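Long-range contact in ssDNA binding protein (Aeropyrum pernix, PDB 4PSN), which probably binds single-stranded DNA, holding the strand in a system of tunnels formed between its subunits: residues 37-50 / 74-87. Residues are numbered along the deposited sequence; the frame is centred on the assembly and turned at random.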
# COMPACT_ATOMS: atom_id res chain seq x y z
N GLU C 37 15.38 -0.23 -22.69
CA GLU C 37 15.14 -1.63 -22.99
C GLU C 37 13.70 -1.87 -23.47
O GLU C 37 13.44 -2.77 -24.28
CB GLU C 37 15.43 -2.49 -21.75
CG GLU C 37 15.40 -3.98 -21.99
CD GLU C 37 15.86 -4.77 -20.78
OE1 GLU C 37 15.82 -6.02 -20.83
OE2 GLU C 37 16.27 -4.14 -19.78
N LEU C 38 12.78 -1.07 -22.94
CA LEU C 38 11.37 -1.12 -23.32
C LEU C 38 10.83 0.30 -23.45
O LEU C 38 11.32 1.22 -22.81
CB LEU C 38 10.55 -1.85 -22.26
CG LEU C 38 10.73 -3.36 -22.05
CD1 LEU C 38 9.94 -3.79 -20.83
CD2 LEU C 38 10.32 -4.16 -23.30
N SER C 39 9.79 0.46 -24.27
CA SER C 39 9.10 1.74 -24.36
C SER C 39 7.83 1.70 -23.53
O SER C 39 7.32 0.63 -23.20
CB SER C 39 8.74 2.04 -25.80
OG SER C 39 7.79 1.10 -26.27
N ASN C 40 7.31 2.88 -23.20
CA ASN C 40 6.02 2.98 -22.54
C ASN C 40 4.97 2.22 -23.35
O ASN C 40 4.10 1.57 -22.78
CB ASN C 40 5.60 4.44 -22.37
CG ASN C 40 6.38 5.13 -21.27
OD1 ASN C 40 6.56 4.60 -20.17
ND2 ASN C 40 6.85 6.34 -21.57
N LYS C 41 5.08 2.29 -24.67
CA LYS C 41 4.13 1.64 -25.57
C LYS C 41 4.14 0.13 -25.39
O LYS C 41 3.07 -0.49 -25.32
CB LYS C 41 4.44 1.99 -27.03
CG LYS C 41 3.44 1.44 -28.03
CD LYS C 41 3.72 1.96 -29.43
CE LYS C 41 2.61 1.58 -30.41
NZ LYS C 41 2.78 2.20 -31.76
N ASP C 42 5.34 -0.44 -25.33
CA ASP C 42 5.53 -1.87 -25.12
C ASP C 42 4.79 -2.32 -23.88
O ASP C 42 4.02 -3.29 -23.91
CB ASP C 42 7.02 -2.18 -24.89
CG ASP C 42 7.85 -2.04 -26.15
OD1 ASP C 42 7.34 -2.34 -27.24
OD2 ASP C 42 9.03 -1.63 -26.03
N VAL C 43 5.04 -1.63 -22.77
CA VAL C 43 4.42 -1.95 -21.50
C VAL C 43 2.90 -1.75 -21.54
O VAL C 43 2.16 -2.59 -21.03
CB VAL C 43 5.05 -1.13 -20.35
CG1 VAL C 43 4.40 -1.48 -19.00
CG2 VAL C 43 6.58 -1.35 -20.30
N ALA C 44 2.45 -0.65 -22.13
CA ALA C 44 1.02 -0.35 -22.21
C ALA C 44 0.28 -1.45 -22.97
O ALA C 44 -0.82 -1.85 -22.60
CB ALA C 44 0.77 1.02 -22.86
N MSE C 45 0.91 -1.95 -24.03
CA MSE C 45 0.28 -2.97 -24.86
C MSE C 45 0.27 -4.32 -24.18
O MSE C 45 -0.70 -5.08 -24.27
CB MSE C 45 0.98 -3.10 -26.20
CG MSE C 45 0.72 -1.94 -27.14
SE MSE C 45 1.81 -2.17 -28.75
CE MSE C 45 1.76 -4.12 -28.84
N ALA C 46 1.38 -4.64 -23.53
CA ALA C 46 1.46 -5.87 -22.74
C ALA C 46 0.34 -5.91 -21.70
O ALA C 46 -0.37 -6.90 -21.57
CB ALA C 46 2.83 -6.00 -22.08
N ALA C 47 0.19 -4.82 -20.96
CA ALA C 47 -0.82 -4.76 -19.92
C ALA C 47 -2.23 -4.80 -20.52
O ALA C 47 -3.13 -5.46 -19.99
CB ALA C 47 -0.65 -3.52 -19.08
N GLY C 48 -2.42 -4.07 -21.62
CA GLY C 48 -3.71 -4.05 -22.29
C GLY C 48 -4.13 -5.41 -22.83
O GLY C 48 -5.29 -5.82 -22.68
N ASN C 49 -3.20 -6.10 -23.49
CA ASN C 49 -3.44 -7.48 -23.93
C ASN C 49 -3.76 -8.43 -22.78
O ASN C 49 -4.67 -9.25 -22.89
CB ASN C 49 -2.21 -8.02 -24.67
CG ASN C 49 -1.99 -7.35 -26.02
OD1 ASN C 49 -2.91 -6.74 -26.58
ND2 ASN C 49 -0.77 -7.45 -26.55
N LEU C 50 -3.00 -8.35 -21.70
CA LEU C 50 -3.30 -9.19 -20.55
C LEU C 50 -4.70 -8.85 -20.06
O LEU C 50 -5.49 -9.74 -19.78
CB LEU C 50 -2.27 -9.00 -19.43
CG LEU C 50 -2.47 -9.83 -18.17
CD1 LEU C 50 -2.55 -11.31 -18.51
CD2 LEU C 50 -1.34 -9.56 -17.14
N ILE C 74 0.68 -13.66 -12.48
CA ILE C 74 1.16 -14.38 -13.64
C ILE C 74 2.62 -14.02 -13.85
O ILE C 74 3.00 -12.87 -13.65
CB ILE C 74 0.34 -14.02 -14.88
CG1 ILE C 74 0.77 -14.84 -16.10
CG2 ILE C 74 0.42 -12.51 -15.17
CD1 ILE C 74 -0.12 -14.55 -17.33
N ASP C 75 3.44 -15.00 -14.20
CA ASP C 75 4.86 -14.74 -14.42
C ASP C 75 5.07 -14.15 -15.81
O ASP C 75 4.24 -14.36 -16.71
CB ASP C 75 5.69 -16.03 -14.28
CG ASP C 75 5.71 -16.59 -12.85
OD1 ASP C 75 5.24 -15.92 -11.91
OD2 ASP C 75 6.22 -17.72 -12.69
N TYR C 76 6.17 -13.42 -16.00
CA TYR C 76 6.51 -12.91 -17.32
C TYR C 76 8.01 -12.82 -17.54
O TYR C 76 8.80 -12.75 -16.59
CB TYR C 76 5.86 -11.54 -17.61
CG TYR C 76 6.35 -10.43 -16.72
CD1 TYR C 76 7.45 -9.66 -17.07
CD2 TYR C 76 5.72 -10.15 -15.52
CE1 TYR C 76 7.91 -8.65 -16.25
CE2 TYR C 76 6.16 -9.13 -14.69
CZ TYR C 76 7.26 -8.39 -15.06
OH TYR C 76 7.71 -7.38 -14.24
N GLU C 77 8.38 -12.83 -18.81
CA GLU C 77 9.76 -12.81 -19.24
C GLU C 77 9.97 -11.57 -20.09
O GLU C 77 9.21 -11.31 -21.03
CB GLU C 77 10.07 -14.07 -20.04
CG GLU C 77 11.45 -14.13 -20.66
CD GLU C 77 11.70 -15.45 -21.38
OE1 GLU C 77 10.73 -16.05 -21.89
OE2 GLU C 77 12.87 -15.88 -21.44
N VAL C 78 10.98 -10.79 -19.75
CA VAL C 78 11.38 -9.68 -20.58
C VAL C 78 12.78 -9.96 -21.08
O VAL C 78 13.70 -10.19 -20.28
CB VAL C 78 11.45 -8.38 -19.77
CG1 VAL C 78 11.87 -7.23 -20.69
CG2 VAL C 78 10.13 -8.10 -19.11
N ARG C 79 12.96 -9.96 -22.39
CA ARG C 79 14.29 -10.10 -22.95
C ARG C 79 14.25 -9.74 -24.43
O ARG C 79 13.31 -10.10 -25.13
CB ARG C 79 14.84 -11.51 -22.75
CG ARG C 79 14.11 -12.60 -23.50
CD ARG C 79 14.41 -13.97 -22.90
NE ARG C 79 15.82 -14.34 -22.99
CZ ARG C 79 16.32 -15.48 -22.51
NH1 ARG C 79 17.62 -15.74 -22.63
NH2 ARG C 79 15.52 -16.36 -21.91
N ASP C 80 15.27 -9.02 -24.87
CA ASP C 80 15.33 -8.54 -26.25
C ASP C 80 14.19 -7.56 -26.52
O ASP C 80 13.58 -7.59 -27.59
CB ASP C 80 15.30 -9.71 -27.23
CG ASP C 80 16.50 -10.64 -27.08
OD1 ASP C 80 17.64 -10.13 -27.03
OD2 ASP C 80 16.31 -11.87 -27.01
N SER C 81 13.91 -6.71 -25.54
CA SER C 81 12.90 -5.66 -25.69
C SER C 81 11.51 -6.23 -25.95
O SER C 81 10.68 -5.59 -26.58
CB SER C 81 13.29 -4.69 -26.82
OG SER C 81 14.52 -4.04 -26.53
N GLN C 82 11.28 -7.44 -25.46
CA GLN C 82 10.01 -8.12 -25.66
C GLN C 82 9.46 -8.73 -24.36
O GLN C 82 10.17 -9.45 -23.65
CB GLN C 82 10.15 -9.20 -26.74
CG GLN C 82 10.58 -8.67 -28.10
CD GLN C 82 10.84 -9.78 -29.10
OE1 GLN C 82 10.97 -10.94 -28.72
NE2 GLN C 82 10.89 -9.43 -30.38
N ILE C 83 8.20 -8.45 -24.09
CA ILE C 83 7.51 -8.98 -22.92
C ILE C 83 6.66 -10.18 -23.32
O ILE C 83 5.85 -10.09 -24.24
CB ILE C 83 6.58 -7.90 -22.32
CG1 ILE C 83 7.37 -6.63 -22.02
CG2 ILE C 83 5.92 -8.42 -21.05
CD1 ILE C 83 6.51 -5.43 -21.68
N GLN C 84 6.86 -11.31 -22.64
CA GLN C 84 6.02 -12.47 -22.86
C GLN C 84 5.47 -12.99 -21.53
O GLN C 84 6.23 -13.23 -20.60
CB GLN C 84 6.81 -13.58 -23.56
CG GLN C 84 7.60 -13.12 -24.78
CD GLN C 84 9.02 -13.66 -24.80
OE1 GLN C 84 9.28 -14.78 -25.26
NE2 GLN C 84 9.97 -12.86 -24.30
N PHE C 85 4.16 -13.16 -21.45
CA PHE C 85 3.53 -13.74 -20.27
C PHE C 85 3.53 -15.27 -20.35
O PHE C 85 3.38 -15.83 -21.43
CB PHE C 85 2.10 -13.24 -20.10
CG PHE C 85 2.00 -11.78 -19.81
CD1 PHE C 85 2.33 -11.30 -18.55
CD2 PHE C 85 1.56 -10.89 -20.78
CE1 PHE C 85 2.24 -9.95 -18.27
CE2 PHE C 85 1.48 -9.54 -20.51
CZ PHE C 85 1.81 -9.06 -19.26
N ASP C 86 3.72 -15.93 -19.21
CA ASP C 86 3.62 -17.38 -19.18
C ASP C 86 2.27 -17.79 -18.61
O ASP C 86 2.08 -17.79 -17.40
CB ASP C 86 4.74 -18.02 -18.35
CG ASP C 86 4.72 -19.54 -18.43
OD1 ASP C 86 3.66 -20.11 -18.79
OD2 ASP C 86 5.75 -20.18 -18.13
N PHE C 87 1.34 -18.14 -19.48
CA PHE C 87 -0.01 -18.37 -18.99
C PHE C 87 -0.17 -19.65 -18.19
O PHE C 87 -1.17 -19.82 -17.49
CB PHE C 87 -1.04 -18.24 -20.11
CG PHE C 87 -1.28 -16.81 -20.54
CD1 PHE C 87 -2.17 -16.01 -19.86
CD2 PHE C 87 -0.59 -16.28 -21.62
CE1 PHE C 87 -2.39 -14.69 -20.26
CE2 PHE C 87 -0.80 -14.97 -22.02
CZ PHE C 87 -1.70 -14.17 -21.34
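Helix 40-50 runs in roughly the same direction as strand 83-86, their axes 24° apart in direction and 9.4 Å apart at closest approach, packing on one face of the beta hairpin 74-87. The hairpin belongs to the antiparallel sheet of the N-terminal ThermoDBP-related region. Ile83 points toward the helix and lies between Leu38 and Ala46. Its CD1 meets Ala46 CB at 3.7 Å and Leu38 CD1 at 3.9 Å. An alanine in place of Ile83 would probably open a gap between Leu38 and Ala46 and leave the Leu38 side chain less firmly held on that side. Leu38 also reaches Val78 CG1 tip to tip through CD1. Farther along the helix, Leu50 lies across Phe85 at about a right angle. With Leu50 CG anti to the backbone N (chi1 -180°), CD2 rests over one face of the Phe85 ring, a CH-pi contact 4.1 Å from the centroid. The same CD2 touches Ile74 CG2, while CD1 packs on Phe87 CE1. Phe87 also packs on Ala114 of the second subunit. At the helix start, Ser39 (N-cap) and Asp42 form a capping box. At the hairpin turn, Ser81 OG donates a 2.8 Å hydrogen bond to Glu37 O. The Phe85 ring turns its edge to the helix backbone, with CE2 3.4 Å from Ala46 O.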